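Local coordinates for succinate dehydrogenase subunit A (Mycolicibacterium smegmatis, PDB 7D6V), which probably oxidises succinate to fumarate at its bound FAD and hands the electrons to the iron-sulfur subunit of the respiratory complex, at residues Val37-Phe42 with Thr226-Ala231; Arg167-Thr172 with Val198-Pro203; Gly210-Ser215 with His388-Gly393; Phe188-Glu193 with Pro532-Ala537. All blocks are in the same frame, centred on the assembly; numbering follows the deposited sequence.

Contact 1 (Val37-Phe42 with Thr226-Ala231). With FAD (flavin-adenine dinucleotide), chain D.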
# COMPACT_ATOMS: atom_id res chain seq x y z
N VAL A 37 -19.58 -8.20 0.20
CA VAL A 37 -19.16 -8.80 1.46
C VAL A 37 -17.66 -9.07 1.38
O VAL A 37 -17.19 -9.71 0.43
CB VAL A 37 -19.94 -10.09 1.76
CG1 VAL A 37 -19.48 -10.69 3.08
CG2 VAL A 37 -21.43 -9.80 1.79
N THR A 38 -16.92 -8.57 2.36
CA THR A 38 -15.47 -8.67 2.38
C THR A 38 -15.03 -9.16 3.75
O THR A 38 -15.53 -8.70 4.77
CB THR A 38 -14.82 -7.32 2.07
OG1 THR A 38 -15.23 -6.87 0.78
CG2 THR A 38 -13.31 -7.45 2.06
N LYS A 39 -14.07 -10.09 3.76
CA LYS A 39 -13.57 -10.60 5.03
C LYS A 39 -12.62 -9.62 5.70
O LYS A 39 -12.49 -9.63 6.93
CB LYS A 39 -12.88 -11.95 4.80
CG LYS A 39 -13.13 -12.97 5.87
CD LYS A 39 -12.06 -14.04 5.86
CE LYS A 39 -12.41 -15.14 4.90
NZ LYS A 39 -11.35 -16.18 4.86
N SER A 40 -11.96 -8.77 4.92
CA SER A 40 -11.04 -7.76 5.40
C SER A 40 -11.68 -6.38 5.27
O SER A 40 -12.87 -6.25 4.97
CB SER A 40 -9.71 -7.85 4.64
OG SER A 40 -9.91 -7.78 3.25
N LEU A 41 -10.89 -5.34 5.53
CA LEU A 41 -11.37 -3.98 5.32
C LEU A 41 -11.49 -3.69 3.83
O LEU A 41 -10.90 -4.36 2.98
CB LEU A 41 -10.43 -2.97 5.98
CG LEU A 41 -10.44 -2.88 7.51
CD1 LEU A 41 -9.38 -1.91 8.00
CD2 LEU A 41 -11.80 -2.46 8.02
N PHE A 42 -12.28 -2.67 3.52
CA PHE A 42 -12.53 -2.30 2.13
C PHE A 42 -11.25 -1.81 1.47
O PHE A 42 -10.60 -0.88 1.95
CB PHE A 42 -13.61 -1.22 2.07
CG PHE A 42 -14.17 -0.99 0.69
CD1 PHE A 42 -14.21 -2.01 -0.24
CD2 PHE A 42 -14.67 0.25 0.34
CE1 PHE A 42 -14.73 -1.80 -1.49
CE2 PHE A 42 -15.19 0.47 -0.92
CZ PHE A 42 -15.22 -0.56 -1.84
N THR A 226 -7.86 -18.81 2.75
CA THR A 226 -8.13 -20.06 3.46
C THR A 226 -8.94 -21.05 2.63
O THR A 226 -9.50 -21.99 3.19
CB THR A 226 -8.85 -19.78 4.78
OG1 THR A 226 -10.12 -19.19 4.51
CG2 THR A 226 -8.03 -18.84 5.64
N GLY A 227 -9.03 -20.85 1.32
CA GLY A 227 -9.79 -21.75 0.48
C GLY A 227 -11.28 -21.55 0.52
O GLY A 227 -12.02 -22.40 0.02
N ASP A 228 -11.76 -20.46 1.12
CA ASP A 228 -13.17 -20.15 1.08
C ASP A 228 -13.58 -19.87 -0.36
O ASP A 228 -12.77 -19.44 -1.19
CB ASP A 228 -13.48 -18.94 1.95
CG ASP A 228 -13.20 -19.20 3.42
OD1 ASP A 228 -13.30 -20.36 3.85
OD2 ASP A 228 -12.88 -18.23 4.14
N GLY A 229 -14.85 -20.11 -0.66
CA GLY A 229 -15.29 -19.99 -2.03
C GLY A 229 -15.20 -21.31 -2.74
O GLY A 229 -16.21 -21.82 -3.22
N HIS A 230 -14.00 -21.89 -2.80
CA HIS A 230 -13.87 -23.26 -3.29
C HIS A 230 -14.75 -24.20 -2.48
O HIS A 230 -15.59 -24.93 -3.03
CB HIS A 230 -12.41 -23.71 -3.21
CG HIS A 230 -11.47 -22.87 -4.02
ND1 HIS A 230 -10.97 -23.27 -5.24
CD2 HIS A 230 -10.92 -21.66 -3.77
CE1 HIS A 230 -10.16 -22.34 -5.71
NE2 HIS A 230 -10.12 -21.35 -4.83
N ALA A 231 -14.61 -24.17 -1.15
CA ALA A 231 -15.42 -25.01 -0.29
C ALA A 231 -16.89 -24.60 -0.29
O ALA A 231 -17.77 -25.45 -0.20
CB ALA A 231 -14.87 -24.99 1.14
PA FAD D . -8.51 -11.16 -3.94
O1A FAD D . -8.68 -9.73 -4.30
O2A FAD D . -7.16 -11.66 -3.60
O5B FAD D . -9.42 -11.43 -2.65
C5B FAD D . -10.69 -12.04 -2.71
C4B FAD D . -11.65 -11.32 -1.77
O4B FAD D . -12.61 -12.23 -1.24
C3B FAD D . -10.98 -10.70 -0.56
O3B FAD D . -11.55 -9.41 -0.39
C2B FAD D . -11.41 -11.56 0.60
O2B FAD D . -11.49 -10.85 1.82
C1B FAD D . -12.77 -12.01 0.15
N9A FAD D . -13.17 -13.26 0.83
C8A FAD D . -12.51 -14.41 0.82
N7A FAD D . -13.17 -15.34 1.54
C5A FAD D . -14.27 -14.76 2.03
C6A FAD D . -15.41 -15.17 2.87
N6A FAD D . -15.51 -16.42 3.36
N1A FAD D . -16.35 -14.25 3.14
C2A FAD D . -16.28 -13.01 2.66
N3A FAD D . -15.28 -12.57 1.90
C4A FAD D . -14.27 -13.39 1.55
N1 FAD D . -0.74 -11.68 -10.54
C2 FAD D . -0.25 -11.00 -11.59
O2 FAD D . -0.84 -11.09 -12.67
N3 FAD D . 0.85 -10.24 -11.53
C4 FAD D . 1.54 -10.10 -10.41
O4 FAD D . 2.55 -9.39 -10.38
C4X FAD D . 1.08 -10.81 -9.20
N5 FAD D . 1.74 -10.71 -8.04
C5X FAD D . 1.29 -11.36 -6.95
C6 FAD D . 1.98 -11.25 -5.76
C7 FAD D . 1.53 -11.92 -4.64
C7M FAD D . 2.26 -11.80 -3.33
C8 FAD D . 0.31 -12.76 -4.72
C8M FAD D . -0.18 -13.49 -3.50
C9 FAD D . -0.38 -12.87 -5.91
C9A FAD D . 0.07 -12.21 -7.03
N10 FAD D . -0.62 -12.33 -8.23
C10 FAD D . -0.13 -11.63 -9.34
C1' FAD D . -1.83 -13.14 -8.33
C2' FAD D . -3.05 -12.22 -8.35
O2' FAD D . -2.84 -11.10 -7.49
C3' FAD D . -4.30 -12.92 -7.85
O3' FAD D . -4.63 -13.96 -8.76
C4' FAD D . -5.47 -11.95 -7.79
O4' FAD D . -5.17 -10.91 -6.87
C5' FAD D . -6.76 -12.62 -7.33
O5' FAD D . -7.71 -11.59 -7.10
P FAD D . -9.21 -11.88 -6.65
O1P FAD D . -9.99 -10.64 -6.89
O2P FAD D . -9.68 -13.15 -7.26
O3P FAD D . -9.10 -12.14 -5.06
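Lys39 NZ meets Asp228 OD2 at 2.7 Å in a salt bridge, with the ammonium arriving nearly along the carboxylate C-O direction. The two side chains cross at about a right angle, and on its way to the acid the lysine chain passes over one face of the FAD adenine: CB lies 3.8 Å from FAD N3A, and CE lies 3.4 Å from FAD C5A. The bend in the chain is at chi3 (-87°), which turns the last carbon and the nitrogen across the purine. Asp228 comes in beside the amino group of the base. Its OD2 accepts a weak hydrogen bond from FAD N6A (3.3 Å, 142°), while Asp228 CB lies 3.6 Å from FAD N7A. One carboxylate oxygen therefore takes both the lysine and the adenine amino group, and the positive charge would be expected to polarise it. At the other end of the adenosine, Lys39 N gives a weak hydrogen bond to the ribose hydroxyl FAD O2B at 3.3 Å. This is the region just past the second strand, 34-37, of the Rossmann-type parallel sheet, where dinucleotide-binding folds commonly meet the adenosine ribose; Thr38 CG2 lies 3.6 Å from FAD O3B. In the second shell, Ser40 OG is hydrogen-bonded to Glu224, a residue also hydrogen-bonded to FAD, and Lys39 NZ has a weak hydrogen bond to the Glu224 carbonyl. Asp539 on helix 532-556 forms a long, weak ion pair with the lysine and brings a second negative charge close to Asp228 OD2. Asp228 O is held by the hydroxyl of Thr209.

Contact 2 (Arg167-Thr172 with Val198-Pro203)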
# COMPACT_ATOMS: atom_id res chain seq x y z
N ARG A 167 -24.15 -1.56 -1.40
CA ARG A 167 -23.73 -1.51 -0.02
C ARG A 167 -22.54 -2.44 0.19
O ARG A 167 -22.53 -3.56 -0.33
CB ARG A 167 -24.86 -1.88 0.94
CG ARG A 167 -24.54 -1.60 2.39
CD ARG A 167 -25.76 -1.76 3.27
NE ARG A 167 -25.39 -1.73 4.68
CZ ARG A 167 -26.25 -1.91 5.68
NH1 ARG A 167 -27.53 -2.12 5.42
NH2 ARG A 167 -25.82 -1.86 6.93
N VAL A 168 -21.55 -1.97 0.94
CA VAL A 168 -20.33 -2.73 1.21
C VAL A 168 -20.38 -3.21 2.65
O VAL A 168 -20.63 -2.42 3.57
CB VAL A 168 -19.07 -1.88 0.96
CG1 VAL A 168 -17.83 -2.73 1.14
CG2 VAL A 168 -19.10 -1.27 -0.43
N PHE A 169 -20.16 -4.51 2.85
CA PHE A 169 -20.10 -5.13 4.17
C PHE A 169 -18.68 -5.65 4.36
O PHE A 169 -18.40 -6.81 4.08
CB PHE A 169 -21.12 -6.26 4.32
CG PHE A 169 -22.55 -5.86 4.06
CD1 PHE A 169 -23.44 -5.73 5.11
CD2 PHE A 169 -23.01 -5.65 2.77
CE1 PHE A 169 -24.75 -5.37 4.89
CE2 PHE A 169 -24.32 -5.29 2.55
CZ PHE A 169 -25.19 -5.16 3.61
N HIS A 170 -17.80 -4.79 4.86
CA HIS A 170 -16.43 -5.21 5.14
C HIS A 170 -16.35 -5.83 6.53
O HIS A 170 -17.22 -5.63 7.37
CB HIS A 170 -15.46 -4.04 5.01
CG HIS A 170 -15.67 -2.97 6.03
ND1 HIS A 170 -14.92 -2.86 7.18
CD2 HIS A 170 -16.56 -1.94 6.07
CE1 HIS A 170 -15.33 -1.82 7.88
NE2 HIS A 170 -16.33 -1.24 7.23
N GLU A 171 -15.27 -6.59 6.75
CA GLU A 171 -15.07 -7.33 8.00
C GLU A 171 -16.22 -8.31 8.24
O GLU A 171 -16.67 -8.50 9.37
CB GLU A 171 -14.90 -6.39 9.19
CG GLU A 171 -13.65 -5.52 9.18
CD GLU A 171 -12.37 -6.32 9.33
OE1 GLU A 171 -12.40 -7.37 10.01
OE2 GLU A 171 -11.33 -5.90 8.79
N THR A 172 -16.71 -8.92 7.17
CA THR A 172 -17.80 -9.89 7.23
C THR A 172 -17.37 -11.16 6.53
O THR A 172 -16.81 -11.11 5.43
CB THR A 172 -19.07 -9.33 6.58
OG1 THR A 172 -19.37 -8.05 7.15
CG2 THR A 172 -20.25 -10.26 6.83
N VAL A 198 -25.57 -12.67 10.11
CA VAL A 198 -26.22 -11.93 9.05
C VAL A 198 -26.58 -12.89 7.92
O VAL A 198 -25.78 -13.75 7.54
CB VAL A 198 -25.33 -10.77 8.53
CG1 VAL A 198 -23.98 -11.29 8.07
CG2 VAL A 198 -26.02 -10.01 7.43
N LEU A 199 -27.81 -12.77 7.43
CA LEU A 199 -28.31 -13.57 6.33
C LEU A 199 -28.67 -12.64 5.17
O LEU A 199 -29.47 -11.71 5.34
CB LEU A 199 -29.53 -14.38 6.75
CG LEU A 199 -30.33 -15.02 5.61
CD1 LEU A 199 -29.52 -16.11 4.94
CD2 LEU A 199 -31.65 -15.56 6.13
N PHE A 200 -28.08 -12.90 4.01
CA PHE A 200 -28.44 -12.23 2.78
C PHE A 200 -29.39 -13.12 1.99
O PHE A 200 -29.31 -14.35 2.07
CB PHE A 200 -27.19 -11.90 1.96
CG PHE A 200 -26.19 -11.07 2.70
CD1 PHE A 200 -26.25 -9.69 2.67
CD2 PHE A 200 -25.19 -11.67 3.44
CE1 PHE A 200 -25.33 -8.93 3.36
CE2 PHE A 200 -24.27 -10.92 4.13
CZ PHE A 200 -24.34 -9.55 4.09
N GLU A 201 -30.29 -12.50 1.25
CA GLU A 201 -31.38 -13.21 0.58
C GLU A 201 -31.40 -12.89 -0.91
O GLU A 201 -32.43 -12.55 -1.49
CB GLU A 201 -32.72 -12.88 1.23
CG GLU A 201 -32.98 -13.63 2.51
CD GLU A 201 -34.00 -12.94 3.39
OE1 GLU A 201 -33.65 -11.92 4.01
OE2 GLU A 201 -35.15 -13.43 3.47
N ALA A 202 -30.25 -12.99 -1.54
CA ALA A 202 -30.20 -12.72 -2.96
C ALA A 202 -30.36 -14.00 -3.78
O ALA A 202 -29.91 -15.07 -3.36
CB ALA A 202 -28.88 -12.05 -3.33
N PRO A 203 -31.00 -13.92 -4.95
CA PRO A 203 -31.11 -15.10 -5.81
C PRO A 203 -29.85 -15.42 -6.60
O PRO A 203 -29.79 -16.49 -7.22
CB PRO A 203 -32.26 -14.72 -6.76
CG PRO A 203 -32.25 -13.25 -6.79
CD PRO A 203 -31.81 -12.79 -5.44
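Phe200 reaches from strand 197-200 toward Phe169 on strand 166-169, and the two aromatic side chains come from opposite directions. From CB, the first torsion of Phe200 (chi1 -56°) sets CG opposite the carbonyl carbon and carries the ring across the gap between the strands. The near rim of that ring does the touching. CE1 sits over the centre of the Phe169 ring, 3.7 Å above its plane, and its nearest atom there is Phe169 CZ, 3.8 Å from Phe200 CE1. Next to it, Phe200 CZ lies 4.1 Å from Phe169 CG and from Phe169 CD1. Because the centroids are 5.0 Å apart and the planes stand at 85°, the pair is a T-shaped stack, in which Phe200 offers the edge and Phe169 the face. The Phe169 ring also reaches over Arg167, two residues back in the same strand: its CE1 lies 3.7 Å above the guanidinium plane, toward the rim of that group. His7 of strand 5-7 brings a further ring to Phe169. In a second, smaller touch, Thr172 CG2 and Val198 CG1 point tip to tip at 4.1 Å. The threonine hydroxyl turns back instead, giving Thr172 OG1 to His170 O at 3.2 Å from well above the carbonyl plane. Thr172 and Val198 meet within the antiparallel meander 172-179, 184-191 and 197-200, across its middle strand, while the Phe169-Phe200 stack joins outer strand 166-169 of the parallel Rossmann-type sheet to this meander, which connects the third and fourth parallel strands, as in related FAD-binding flavoproteins.

Contact 3 (Gly210-Ser215 with His388-Gly393). With FAD (flavin-adenine dinucleotide), chain D.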
# COMPACT_ATOMS: atom_id res chain seq x y z
N GLY A 210 -10.69 -15.66 -4.13
CA GLY A 210 -9.24 -15.77 -4.07
C GLY A 210 -8.74 -17.20 -4.02
O GLY A 210 -9.33 -18.12 -4.58
N GLY A 211 -7.61 -17.39 -3.32
CA GLY A 211 -6.84 -18.60 -3.39
C GLY A 211 -6.90 -19.44 -2.12
O GLY A 211 -7.76 -19.25 -1.25
N ILE A 212 -5.96 -20.38 -2.02
CA ILE A 212 -5.97 -21.42 -1.00
C ILE A 212 -4.63 -21.52 -0.29
O ILE A 212 -4.29 -22.57 0.26
CB ILE A 212 -6.35 -22.78 -1.62
CG1 ILE A 212 -5.29 -23.20 -2.63
CG2 ILE A 212 -7.71 -22.71 -2.28
CD1 ILE A 212 -5.11 -24.69 -2.75
N GLY A 213 -3.86 -20.43 -0.27
CA GLY A 213 -2.46 -20.53 0.09
C GLY A 213 -2.18 -20.74 1.57
O GLY A 213 -1.04 -21.09 1.92
N LYS A 214 -3.17 -20.56 2.44
CA LYS A 214 -2.94 -20.74 3.87
C LYS A 214 -2.93 -22.21 4.29
O LYS A 214 -2.73 -22.49 5.47
CB LYS A 214 -3.97 -19.98 4.69
CG LYS A 214 -3.81 -18.48 4.63
CD LYS A 214 -2.35 -18.08 4.67
CE LYS A 214 -1.92 -17.64 6.06
NZ LYS A 214 -0.63 -16.91 6.03
N SER A 215 -3.16 -23.13 3.36
CA SER A 215 -3.04 -24.55 3.67
C SER A 215 -1.60 -25.03 3.64
O SER A 215 -1.34 -26.19 4.00
CB SER A 215 -3.87 -25.37 2.68
OG SER A 215 -5.21 -24.93 2.65
N HIS A 388 2.36 -20.11 -4.39
CA HIS A 388 2.03 -18.78 -4.86
C HIS A 388 0.61 -18.66 -5.39
O HIS A 388 -0.14 -17.77 -4.95
CB HIS A 388 3.02 -18.36 -5.96
CG HIS A 388 2.88 -16.94 -6.40
ND1 HIS A 388 2.95 -15.88 -5.53
CD2 HIS A 388 2.67 -16.41 -7.63
CE1 HIS A 388 2.79 -14.75 -6.20
NE2 HIS A 388 2.61 -15.05 -7.48
N TYR A 389 0.21 -19.52 -6.32
CA TYR A 389 -1.04 -19.37 -7.04
C TYR A 389 -1.65 -20.74 -7.28
O TYR A 389 -0.94 -21.73 -7.41
CB TYR A 389 -0.81 -18.64 -8.38
CG TYR A 389 -2.07 -18.25 -9.12
CD1 TYR A 389 -2.63 -19.09 -10.08
CD2 TYR A 389 -2.67 -17.02 -8.90
CE1 TYR A 389 -3.76 -18.72 -10.77
CE2 TYR A 389 -3.80 -16.65 -9.59
CZ TYR A 389 -4.34 -17.50 -10.52
OH TYR A 389 -5.47 -17.13 -11.20
N VAL A 390 -2.98 -20.78 -7.34
CA VAL A 390 -3.70 -22.01 -7.66
C VAL A 390 -4.43 -21.79 -8.98
O VAL A 390 -5.23 -20.85 -9.11
CB VAL A 390 -4.66 -22.43 -6.54
CG1 VAL A 390 -5.67 -21.34 -6.20
CG2 VAL A 390 -5.37 -23.73 -6.90
N MET A 391 -4.12 -22.62 -9.97
CA MET A 391 -4.75 -22.52 -11.28
C MET A 391 -6.09 -23.22 -11.35
O MET A 391 -6.83 -23.03 -12.33
CB MET A 391 -3.81 -23.10 -12.35
CG MET A 391 -2.67 -22.17 -12.73
SD MET A 391 -1.35 -22.19 -11.50
CE MET A 391 -0.30 -23.48 -12.14
N GLY A 392 -6.44 -24.03 -10.34
CA GLY A 392 -7.73 -24.66 -10.28
C GLY A 392 -8.77 -23.78 -9.61
O GLY A 392 -8.49 -22.69 -9.13
N GLY A 393 -10.00 -24.29 -9.59
CA GLY A 393 -11.08 -23.55 -8.97
C GLY A 393 -12.42 -24.06 -9.45
O GLY A 393 -12.53 -25.17 -9.95
PA FAD D . -8.51 -11.16 -3.94
O1A FAD D . -8.68 -9.73 -4.30
O2A FAD D . -7.16 -11.66 -3.60
O5B FAD D . -9.42 -11.43 -2.65
C5B FAD D . -10.69 -12.04 -2.71
C4B FAD D . -11.65 -11.32 -1.77
O4B FAD D . -12.61 -12.23 -1.24
C3B FAD D . -10.98 -10.70 -0.56
O3B FAD D . -11.55 -9.41 -0.39
C2B FAD D . -11.41 -11.56 0.60
O2B FAD D . -11.49 -10.85 1.82
C1B FAD D . -12.77 -12.01 0.15
N9A FAD D . -13.17 -13.26 0.83
C8A FAD D . -12.51 -14.41 0.82
N7A FAD D . -13.17 -15.34 1.54
C5A FAD D . -14.27 -14.76 2.03
C6A FAD D . -15.41 -15.17 2.87
N6A FAD D . -15.51 -16.42 3.36
N1A FAD D . -16.35 -14.25 3.14
C2A FAD D . -16.28 -13.01 2.66
N3A FAD D . -15.28 -12.57 1.90
C4A FAD D . -14.27 -13.39 1.55
N1 FAD D . -0.74 -11.68 -10.54
C2 FAD D . -0.25 -11.00 -11.59
O2 FAD D . -0.84 -11.09 -12.67
N3 FAD D . 0.85 -10.24 -11.53
C4 FAD D . 1.54 -10.10 -10.41
O4 FAD D . 2.55 -9.39 -10.38
C4X FAD D . 1.08 -10.81 -9.20
N5 FAD D . 1.74 -10.71 -8.04
C5X FAD D . 1.29 -11.36 -6.95
C6 FAD D . 1.98 -11.25 -5.76
C7 FAD D . 1.53 -11.92 -4.64
C7M FAD D . 2.26 -11.80 -3.33
C8 FAD D . 0.31 -12.76 -4.72
C8M FAD D . -0.18 -13.49 -3.50
C9 FAD D . -0.38 -12.87 -5.91
C9A FAD D . 0.07 -12.21 -7.03
N10 FAD D . -0.62 -12.33 -8.23
C10 FAD D . -0.13 -11.63 -9.34
C1' FAD D . -1.83 -13.14 -8.33
C2' FAD D . -3.05 -12.22 -8.35
O2' FAD D . -2.84 -11.10 -7.49
C3' FAD D . -4.30 -12.92 -7.85
O3' FAD D . -4.63 -13.96 -8.76
C4' FAD D . -5.47 -11.95 -7.79
O4' FAD D . -5.17 -10.91 -6.87
C5' FAD D . -6.76 -12.62 -7.33
O5' FAD D . -7.71 -11.59 -7.10
P FAD D . -9.21 -11.88 -6.65
O1P FAD D . -9.99 -10.64 -6.89
O2P FAD D . -9.68 -13.15 -7.26
O3P FAD D . -9.10 -12.14 -5.06
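Apolar packing makes the direct touch between the segments. Ile212 and Val390 cross at about a right angle, with Ile212 CG1 lying 4.0 Å from Val390 CB and as far from its CG1. That same methyl, Val390 CG1, rests 4.1 Å from Gly211 CA, where the backbone itself forms the surface. Val390 places CG1 between its backbone N and carbonyl carbon (chi1 57°), which aims this branch at the glycine. Ring contacts with FAD come from the neighbouring strand residues, whose CB atoms point away from the 210-215 loop. The His388 imidazole presents its edge to the dimethylbenzene ring of the flavin, CE1 lying 3.5 Å from FAD C7 and C8, while its ND1 is hydrogen-bonded to Ser220 OG. The Tyr389 ring has the ribityl hydroxyl FAD O3' at its edge, and Arg423 makes a cation-pi contact with it. Of the backbone contacts, the closest of Gly210 to the cofactor puts CA 3.8 Å from FAD O3P, the bridging oxygen of the pyrophosphate. His388 and Tyr389 both pair with Gln247 of strand 246-253, which makes a classic beta bulge in the strand lining the flavin end of the FAD pocket.

Contact 4 (Phe188-Glu193 with Pro532-Ala537)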
# COMPACT_ATOMS: atom_id res chain seq x y z
N PHE A 188 -25.14 -16.92 4.29
CA PHE A 188 -25.16 -16.80 5.74
C PHE A 188 -23.75 -16.59 6.25
O PHE A 188 -22.82 -17.28 5.82
CB PHE A 188 -25.79 -18.05 6.37
CG PHE A 188 -25.80 -18.03 7.87
CD1 PHE A 188 -26.84 -17.46 8.57
CD2 PHE A 188 -24.77 -18.62 8.59
CE1 PHE A 188 -26.86 -17.45 9.95
CE2 PHE A 188 -24.78 -18.61 9.97
CZ PHE A 188 -25.82 -18.03 10.64
N GLY A 189 -23.58 -15.65 7.17
CA GLY A 189 -22.26 -15.38 7.71
C GLY A 189 -22.34 -14.65 9.02
O GLY A 189 -23.41 -14.53 9.62
N TYR A 190 -21.19 -14.14 9.46
CA TYR A 190 -21.11 -13.43 10.73
C TYR A 190 -20.27 -12.18 10.55
O TYR A 190 -19.41 -12.10 9.67
CB TYR A 190 -20.50 -14.31 11.83
CG TYR A 190 -19.08 -14.76 11.56
CD1 TYR A 190 -18.82 -15.93 10.88
CD2 TYR A 190 -18.00 -13.99 11.97
CE1 TYR A 190 -17.53 -16.34 10.62
CE2 TYR A 190 -16.71 -14.39 11.72
CZ TYR A 190 -16.48 -15.56 11.04
OH TYR A 190 -15.20 -15.97 10.79
N TYR A 191 -20.53 -11.20 11.42
CA TYR A 191 -19.69 -10.02 11.51
C TYR A 191 -18.49 -10.33 12.39
O TYR A 191 -18.63 -10.87 13.48
CB TYR A 191 -20.47 -8.85 12.10
CG TYR A 191 -21.53 -8.27 11.20
CD1 TYR A 191 -22.88 -8.45 11.46
CD2 TYR A 191 -21.18 -7.52 10.08
CE1 TYR A 191 -23.84 -7.92 10.65
CE2 TYR A 191 -22.14 -6.99 9.26
CZ TYR A 191 -23.47 -7.19 9.55
OH TYR A 191 -24.43 -6.65 8.73
N ARG A 192 -17.29 -9.99 11.90
CA ARG A 192 -16.10 -10.22 12.70
C ARG A 192 -16.12 -9.40 13.98
O ARG A 192 -15.77 -9.90 15.05
CB ARG A 192 -14.84 -9.91 11.89
CG ARG A 192 -14.56 -10.86 10.75
CD ARG A 192 -13.17 -10.64 10.21
NE ARG A 192 -12.16 -11.28 11.04
CZ ARG A 192 -10.88 -10.93 11.08
NH1 ARG A 192 -10.45 -9.93 10.32
NH2 ARG A 192 -10.03 -11.56 11.87
N GLU A 193 -16.56 -8.14 13.89
CA GLU A 193 -16.46 -7.24 15.03
C GLU A 193 -17.30 -7.72 16.21
O GLU A 193 -16.85 -7.71 17.36
CB GLU A 193 -16.89 -5.83 14.61
CG GLU A 193 -17.24 -4.92 15.77
CD GLU A 193 -17.92 -3.65 15.33
OE1 GLU A 193 -18.26 -3.55 14.13
OE2 GLU A 193 -18.12 -2.76 16.17
N PRO A 532 -10.28 -14.32 16.87
CA PRO A 532 -9.59 -14.95 15.73
C PRO A 532 -9.38 -16.45 15.89
O PRO A 532 -9.21 -17.13 14.87
CB PRO A 532 -8.25 -14.21 15.67
CG PRO A 532 -8.09 -13.59 17.00
CD PRO A 532 -9.44 -13.32 17.54
N GLY A 533 -9.38 -16.99 17.11
CA GLY A 533 -9.33 -18.43 17.26
C GLY A 533 -10.60 -19.10 16.75
O GLY A 533 -10.54 -20.14 16.08
N TRP A 534 -11.75 -18.50 17.03
CA TRP A 534 -13.01 -18.97 16.48
C TRP A 534 -13.02 -18.87 14.96
O TRP A 534 -13.48 -19.78 14.26
CB TRP A 534 -14.15 -18.16 17.10
CG TRP A 534 -15.52 -18.47 16.59
CD1 TRP A 534 -16.04 -19.69 16.32
CD2 TRP A 534 -16.55 -17.52 16.30
NE1 TRP A 534 -17.33 -19.57 15.88
CE2 TRP A 534 -17.67 -18.24 15.86
CE3 TRP A 534 -16.63 -16.12 16.37
CZ2 TRP A 534 -18.86 -17.62 15.49
CZ3 TRP A 534 -17.81 -15.51 16.00
CH2 TRP A 534 -18.91 -16.26 15.57
N HIS A 535 -12.49 -17.77 14.42
CA HIS A 535 -12.43 -17.60 12.97
C HIS A 535 -11.54 -18.65 12.33
O HIS A 535 -11.87 -19.19 11.27
CB HIS A 535 -11.92 -16.19 12.64
CG HIS A 535 -12.70 -15.10 13.30
ND1 HIS A 535 -12.20 -13.82 13.45
CD2 HIS A 535 -13.93 -15.09 13.86
CE1 HIS A 535 -13.10 -13.07 14.07
NE2 HIS A 535 -14.16 -13.82 14.32
N LEU A 536 -10.40 -18.96 12.95
CA LEU A 536 -9.53 -20.00 12.44
C LEU A 536 -10.20 -21.37 12.50
O LEU A 536 -10.08 -22.18 11.57
CB LEU A 536 -8.22 -20.02 13.22
CG LEU A 536 -7.13 -20.98 12.74
CD1 LEU A 536 -6.84 -20.75 11.27
CD2 LEU A 536 -5.88 -20.82 13.57
N ALA A 537 -10.92 -21.64 13.59
CA ALA A 537 -11.65 -22.90 13.70
C ALA A 537 -12.70 -23.03 12.60
O ALA A 537 -12.95 -24.13 12.10
CB ALA A 537 -12.30 -23.01 15.07
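Tyr190 lays its ring beside that of His535, the planes only 26° from parallel but displaced until little of one ring covers the other, with the centroids 5.3 Å from each other. The hydroxyl end of the tyrosine meets the imidazole at a slant: Tyr190 OH comes to 3.4 Å from His535 CD2, and Tyr190 CE2 to 3.7 Å from His535 NE2. Trp534 approaches the same tyrosine obliquely with its six-membered ring, CH2 lying 4.3 Å from Tyr190 CG. The Tyr190 ring and the six-membered ring of Trp534 have centroids 4.9 Å apart; together with His535 they form an aromatic cluster. The tyrosine ring reaches the helix because CG stands between the backbone N and the carbonyl carbon (chi1 62°). Trp534 is held by its own polar end, NE1 hydrogen-bonding the carbonyl of Val468. Arg192 arrives at the other end of the imidazole. Its chain bends at chi3, and the guanidinium turns its edge to the histidine, with NE and NH2 each 3.5 Å from His535 ND1 and the two planes 66° apart. The arginine also has a long, weak ion pair from NH1 to Glu171. The arrangement joins strand 184-191 of the antiparallel meander in the FAD-binding region to the first turns of helix 532-556 in the C-terminal region, a helix packed against a sheet with aromatic side chains filling the interface.

Overall arrangement
From the N terminus, residues 37-42 leave the parallel sheet and open the loop that contact 1 closes at 226-231. Within that loop contact 2 opens at 167-172 and closes at 198-203, so it is nested in contact 1. Contact 4 starts between the two segments of contact 2, at 188-193, and runs on to 532-537, crossing contacts 1 and 2. Contact 3, from 210-215 to 388-393, crosses contact 1 and is nested inside contact 4. Contact 1 touches FAD at the adenosine, contact 3 at the flavin end and the pyrophosphate. Contact 2, whose Thr172 also belongs to the FAD pocket, joins the parallel sheet to the meander, and contact 4 ties that meander to helix 532-556 of the C-terminal region.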